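Putative glucarate dehydratase (PDB 4IT1) probably catalyses the magnesium-dependent dehydration of D-glucarate to 5-dehydro-4-deoxy-D-glucarate, as a member of the mandelate racemase/muconate lactonizing enzyme family. Local coordinates at residues L52-I56 with G68-D73; D378-I382 with L414-Y418. All blocks are in the same frame, centred on the assembly; numbering follows the deposited sequence.

Contact 1: L52-I56 with G68-D73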
loop_
_atom_site.group_PDB
_atom_site.type_symbol
_atom_site.label_atom_id
_atom_site.label_comp_id
_atom_site.label_asym_id
_atom_site.label_seq_id
_atom_site.Cartn_x
_atom_site.Cartn_y
_atom_site.Cartn_z
ATOM N N LEU A 52 5.918 6.467 -29.958
ATOM C CA LEU A 52 5.312 5.138 -29.904
ATOM C C LEU A 52 4.538 4.889 -28.610
ATOM O O LEU A 52 4.694 5.620 -27.627
ATOM C CB LEU A 52 6.389 4.063 -30.078
ATOM C CG LEU A 52 7.481 4.313 -31.130
ATOM C CD1 LEU A 52 8.545 3.220 -31.091
ATOM C CD2 LEU A 52 6.884 4.455 -32.525
ATOM N N ARG A 53 3.712 3.842 -28.624
ATOM C CA ARG A 53 2.819 3.509 -27.520
ATOM C C ARG A 53 2.180 2.173 -27.835
ATOM O O ARG A 53 2.092 1.795 -28.997
ATOM C CB ARG A 53 1.723 4.578 -27.374
ATOM C CG ARG A 53 1.154 4.729 -25.970
ATOM C CD ARG A 53 2.026 5.628 -25.098
ATOM N NE ARG A 53 1.634 5.547 -23.691
ATOM C CZ ARG A 53 2.376 5.969 -22.671
ATOM N NH1 ARG A 53 3.569 6.508 -22.882
ATOM N NH2 ARG A 53 1.921 5.843 -21.432
ATOM N N SER A 54 1.745 1.453 -26.808
ATOM C CA SER A 54 1.028 0.201 -27.012
ATOM C C SER A 54 -0.319 0.211 -26.288
ATOM O O SER A 54 -0.430 0.722 -25.168
ATOM C CB SER A 54 1.866 -0.985 -26.555
ATOM O OG SER A 54 2.083 -0.927 -25.160
ATOM N N ILE A 55 -1.329 -0.356 -26.945
ATOM C CA ILE A 55 -2.698 -0.387 -26.438
ATOM C C ILE A 55 -3.083 -1.829 -26.123
ATOM O O ILE A 55 -2.927 -2.722 -26.957
ATOM C CB ILE A 55 -3.684 0.212 -27.463
ATOM C CG1 ILE A 55 -3.143 1.527 -28.050
ATOM C CG2 ILE A 55 -5.076 0.390 -26.855
ATOM C CD1 ILE A 55 -3.156 2.716 -27.109
ATOM N N ILE A 56 -3.574 -2.048 -24.907
ATOM C CA ILE A 56 -3.951 -3.379 -24.438
ATOM C C ILE A 56 -5.477 -3.526 -24.361
ATOM O O ILE A 56 -6.162 -2.678 -23.794
ATOM C CB ILE A 56 -3.325 -3.688 -23.055
ATOM C CG1 ILE A 56 -1.791 -3.647 -23.110
ATOM C CG2 ILE A 56 -3.771 -5.050 -22.547
ATOM C CD1 ILE A 56 -1.188 -2.261 -22.995
ATOM N N GLY A 68 -5.893 -0.981 -21.496
ATOM C CA GLY A 68 -4.557 -0.584 -21.035
ATOM C C GLY A 68 -3.772 0.247 -22.046
ATOM O O GLY A 68 -4.032 0.196 -23.249
ATOM N N GLU A 69 -2.819 1.027 -21.545
ATOM C CA GLU A 69 -1.909 1.812 -22.377
ATOM C C GLU A 69 -0.516 1.753 -21.745
ATOM O O GLU A 69 -0.379 1.890 -20.526
ATOM C CB GLU A 69 -2.388 3.258 -22.481
ATOM C CG GLU A 69 -1.692 4.086 -23.542
ATOM C CD GLU A 69 -2.041 5.563 -23.476
ATOM O OE1 GLU A 69 -3.185 5.912 -23.108
ATOM O OE2 GLU A 69 -1.164 6.387 -23.810
ATOM N N SER A 70 0.513 1.539 -22.566
ATOM C CA SER A 70 1.883 1.426 -22.055
ATOM C C SER A 70 2.958 1.909 -23.031
ATOM O O SER A 70 2.675 2.684 -23.945
ATOM C CB SER A 70 2.177 -0.005 -21.606
ATOM O OG SER A 70 3.314 -0.025 -20.767
ATOM N N TYR A 71 4.193 1.461 -22.810
ATOM C CA TYR A 71 5.338 1.888 -23.616
ATOM C C TYR A 71 5.388 1.151 -24.956
ATOM O O TYR A 71 5.079 -0.046 -25.028
ATOM C CB TYR A 71 6.645 1.720 -22.827
ATOM C CG TYR A 71 6.683 2.554 -21.562
ATOM C CD1 TYR A 71 6.743 3.949 -21.619
ATOM C CD2 TYR A 71 6.653 1.948 -20.312
ATOM C CE1 TYR A 71 6.774 4.715 -20.458
ATOM C CE2 TYR A 71 6.676 2.701 -19.148
ATOM C CZ TYR A 71 6.743 4.081 -19.226
ATOM O OH TYR A 71 6.769 4.816 -18.063
ATOM N N GLY A 72 5.768 1.877 -26.006
ATOM C CA GLY A 72 5.689 1.357 -27.375
ATOM C C GLY A 72 7.002 1.048 -28.072
ATOM O O GLY A 72 7.017 0.751 -29.274
ATOM N N ASP A 73 8.104 1.120 -27.328
ATOM C CA ASP A 73 9.422 0.759 -27.854
ATOM C C ASP A 73 9.490 -0.749 -28.064
ATOM O O ASP A 73 8.811 -1.514 -27.372
ATOM C CB ASP A 73 10.526 1.198 -26.892
ATOM C CG ASP A 73 10.361 0.593 -25.523
ATOM O OD1 ASP A 73 10.804 -0.557 -25.317
ATOM O OD2 ASP A 73 9.757 1.263 -24.663
#
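Ser54 and Ser70 face each other as a hydrogen-bonded pair in the antiparallel β-hairpin of strands 50-60 and 65-70, part of the three-stranded sheet of the N-terminal domain of this enolase-superfamily protein. Ser70 N reaches Ser54 O at 2.9 Å, and the next hydrogen-bonded pair, Ile56 with Gly68, is closed by Ile56 N to Gly68 O at 2.8 Å. Between them, on the other face of the sheet, Ile55 and Glu69 run side by side, with Ile55 CD1 against the aliphatic CG of Glu69.

The polar centre is the salt bridge from Arg53 NE to Glu69 OE2, 2.9 Å long. CG of Arg53 swings opposite the backbone N (chi1 -153°) and the chain then bends about the CB-CG bond (chi2 83°), which carries the guanidinium over the neighbouring strand, where Ser70 O lies over one of its faces. Glu69 rises extended to meet it, the carboxylate turned 81° from the guanidinium plane. Both groups are fixed from the C-terminal domain too: OE2 accepts from Leu347 N, OE1 from Ser350 N, and Arg53 NH2 bonds Ser350 OG. A leucine in place of Arg53 would probably leave the buried Glu69 carboxylate without this countercharge and Ser350 OG without this partner.

Beyond Ser70 the chain turns at Gly72, whose CA lies 3.4 Å from Arg53 N; a β-carbon there would collide with the backbone of strand 50-60. At this end Leu52 lays its CD1 branch against Gly72 O, 3.4 Å away.

Contact 2: D378-I382 with L414-Y418; sequences DEEVI and LHDQY
Leu414 points from helix 408-421, a late helix lying against the three-stranded N-terminal sheet, into the loop 378-382, which follows the later helices of the C-terminal (β/α) barrel domain of this enolase-superfamily fold. The close side is buried. With CG anti to its carbonyl carbon (chi1 -67°), Leu414 spreads its two methyls over the loop: CD2 packs on Glu379 CG at 3.8 Å, while CD1 reaches the Glu379 carbonyl carbon, also 3.8 Å off, and touches Val381 CG1 more loosely at 4.2 Å.

One turn further along the helix the contact thins towards the partly exposed Gln417, which meets the loop through the end of its side chain. There the extended chains of Gln417 and Glu379 cross at about a right angle, their amide and carboxylate planes perpendicular. The donor NE2 also bonds Ala34 O of strand 25-36, and Glu379 OE2 forms a salt bridge with Arg36, which ties loop and helix to the same strand. On the side of the loop turned from the helix, Glu380 folds back to its own backbone, OE2 accepting from Val381 N, and sends OE1 to Tyr372 OH. The bond between loop and helix, Gln417 NE2 to Glu379 OE2, is 3.1 Å long and fairly straight at 163°, arriving from above the carboxylate plane.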
loop_
_atom_site.group_PDB
_atom_site.type_symbol
_atom_site.label_atom_id
_atom_site.label_comp_id
_atom_site.label_asym_id
_atom_site.label_seq_id
_atom_site.Cartn_x
_atom_site.Cartn_y
_atom_site.Cartn_z
ATOM N N ASP A 378 -6.841 14.825 -33.902
ATOM C CA ASP A 378 -7.364 13.700 -34.687
ATOM C C ASP A 378 -6.780 12.328 -34.332
ATOM O O ASP A 378 -7.162 11.316 -34.928
ATOM C CB ASP A 378 -7.186 13.974 -36.189
ATOM C CG ASP A 378 -5.746 14.283 -36.566
ATOM O OD1 ASP A 378 -5.200 15.304 -36.084
ATOM O OD2 ASP A 378 -5.168 13.505 -37.357
ATOM N N GLU A 379 -5.870 12.289 -33.362
ATOM C CA GLU A 379 -5.085 11.077 -33.120
ATOM C C GLU A 379 -5.261 10.463 -31.734
ATOM O O GLU A 379 -4.317 10.393 -30.944
ATOM C CB GLU A 379 -3.606 11.312 -33.457
ATOM C CG GLU A 379 -3.349 11.444 -34.955
ATOM C CD GLU A 379 -1.879 11.523 -35.324
ATOM O OE1 GLU A 379 -1.048 11.830 -34.443
ATOM O OE2 GLU A 379 -1.556 11.287 -36.508
ATOM N N GLU A 380 -6.485 10.013 -31.465
ATOM C CA GLU A 380 -6.816 9.245 -30.266
ATOM C C GLU A 380 -7.316 7.861 -30.662
ATOM O O GLU A 380 -7.669 7.641 -31.818
ATOM C CB GLU A 380 -7.892 9.966 -29.447
ATOM C CG GLU A 380 -7.374 10.717 -28.229
ATOM C CD GLU A 380 -7.016 9.805 -27.057
ATOM O OE1 GLU A 380 -6.435 10.317 -26.078
ATOM O OE2 GLU A 380 -7.309 8.587 -27.098
ATOM N N VAL A 381 -7.347 6.932 -29.712
ATOM C CA VAL A 381 -7.890 5.594 -29.970
ATOM C C VAL A 381 -9.218 5.354 -29.245
ATOM O O VAL A 381 -9.674 4.208 -29.108
ATOM C CB VAL A 381 -6.891 4.470 -29.609
ATOM C CG1 VAL A 381 -5.663 4.544 -30.505
ATOM C CG2 VAL A 381 -6.507 4.529 -28.135
ATOM N N ILE A 382 -9.833 6.440 -28.781
ATOM C CA ILE A 382 -11.103 6.353 -28.056
ATOM C C ILE A 382 -12.230 7.104 -28.768
ATOM O O ILE A 382 -11.992 8.120 -29.434
ATOM C CB ILE A 382 -10.978 6.832 -26.586
ATOM C CG1 ILE A 382 -10.378 8.241 -26.519
ATOM C CG2 ILE A 382 -10.164 5.839 -25.764
ATOM C CD1 ILE A 382 -10.458 8.887 -25.157
ATOM N N LEU A 414 -3.799 4.258 -36.468
ATOM C CA LEU A 414 -2.555 4.620 -35.791
ATOM C C LEU A 414 -1.575 3.437 -35.666
ATOM O O LEU A 414 -0.371 3.641 -35.530
ATOM C CB LEU A 414 -2.834 5.310 -34.444
ATOM C CG LEU A 414 -3.502 6.698 -34.504
ATOM C CD1 LEU A 414 -3.823 7.218 -33.109
ATOM C CD2 LEU A 414 -2.686 7.730 -35.282
ATOM N N HIS A 415 -2.100 2.213 -35.736
ATOM C CA HIS A 415 -1.279 1.010 -35.895
ATOM C C HIS A 415 -0.560 1.015 -37.252
ATOM O O HIS A 415 0.583 0.562 -37.351
ATOM C CB HIS A 415 -2.144 -0.245 -35.757
ATOM C CG HIS A 415 -1.403 -1.528 -35.978
ATOM N ND1 HIS A 415 -1.112 -2.404 -34.955
ATOM C CD2 HIS A 415 -0.904 -2.088 -37.105
ATOM C CE1 HIS A 415 -0.465 -3.448 -35.442
ATOM N NE2 HIS A 415 -0.323 -3.279 -36.745
ATOM N N ASP A 416 -1.239 1.514 -38.287
ATOM C CA ASP A 416 -0.650 1.634 -39.621
ATOM C C ASP A 416 0.446 2.698 -39.629
ATOM O O ASP A 416 1.488 2.516 -40.258
ATOM C CB ASP A 416 -1.718 1.967 -40.672
ATOM C CG ASP A 416 -2.727 0.846 -40.866
ATOM O OD1 ASP A 416 -2.428 -0.308 -40.486
ATOM O OD2 ASP A 416 -3.823 1.125 -41.399
ATOM N N GLN A 417 0.201 3.808 -38.926
ATOM C CA GLN A 417 1.186 4.892 -38.837
ATOM C C GLN A 417 2.411 4.421 -38.058
ATOM O O GLN A 417 3.517 4.934 -38.253
ATOM C CB GLN A 417 0.597 6.163 -38.215
ATOM C CG GLN A 417 1.403 7.420 -38.541
ATOM C CD GLN A 417 0.745 8.725 -38.095
ATOM O OE1 GLN A 417 0.897 9.755 -38.751
ATOM N NE2 GLN A 417 0.024 8.691 -36.975
ATOM N N TYR A 418 2.204 3.437 -37.187
ATOM C CA TYR A 418 3.300 2.774 -36.497
ATOM C C TYR A 418 4.163 2.031 -37.506
ATOM O O TYR A 418 5.383 2.221 -37.550
ATOM C CB TYR A 418 2.763 1.817 -35.432
ATOM C CG TYR A 418 3.797 0.892 -34.831
ATOM C CD1 TYR A 418 4.665 1.339 -33.830
ATOM C CD2 TYR A 418 3.903 -0.437 -35.252
ATOM C CE1 TYR A 418 5.613 0.493 -33.271
ATOM C CE2 TYR A 418 4.848 -1.290 -34.701
ATOM C CZ TYR A 418 5.700 -0.818 -33.711
ATOM O OH TYR A 418 6.635 -1.652 -33.156
#

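In the fold
The hairpin of contact 1 precedes both segments of contact 2 in sequence, yet the centres are about 12 Å apart. The three-stranded antiparallel sheet connects them: contact 1 pairs its strands 50-60 and 65-70, while the helix of contact 2 packs against strands 25-36 and 50-60. The two touch directly, Ile55 CD1 meeting Val381 CG2 at 3.9 Å and Leu52 CD2 meeting Tyr418 CD1 at 4.0 Å. Both lie where the N-terminal sheet meets the C-terminal barrel domain, loop 378-382 and helix 408-421 closing on the sheet from the far end of the sequence. Contact 1 comes nearer the active centre, with Tyr71 about 7 Å from the predicted catalytic His342, side chain to side chain; contact 2 lies away from it.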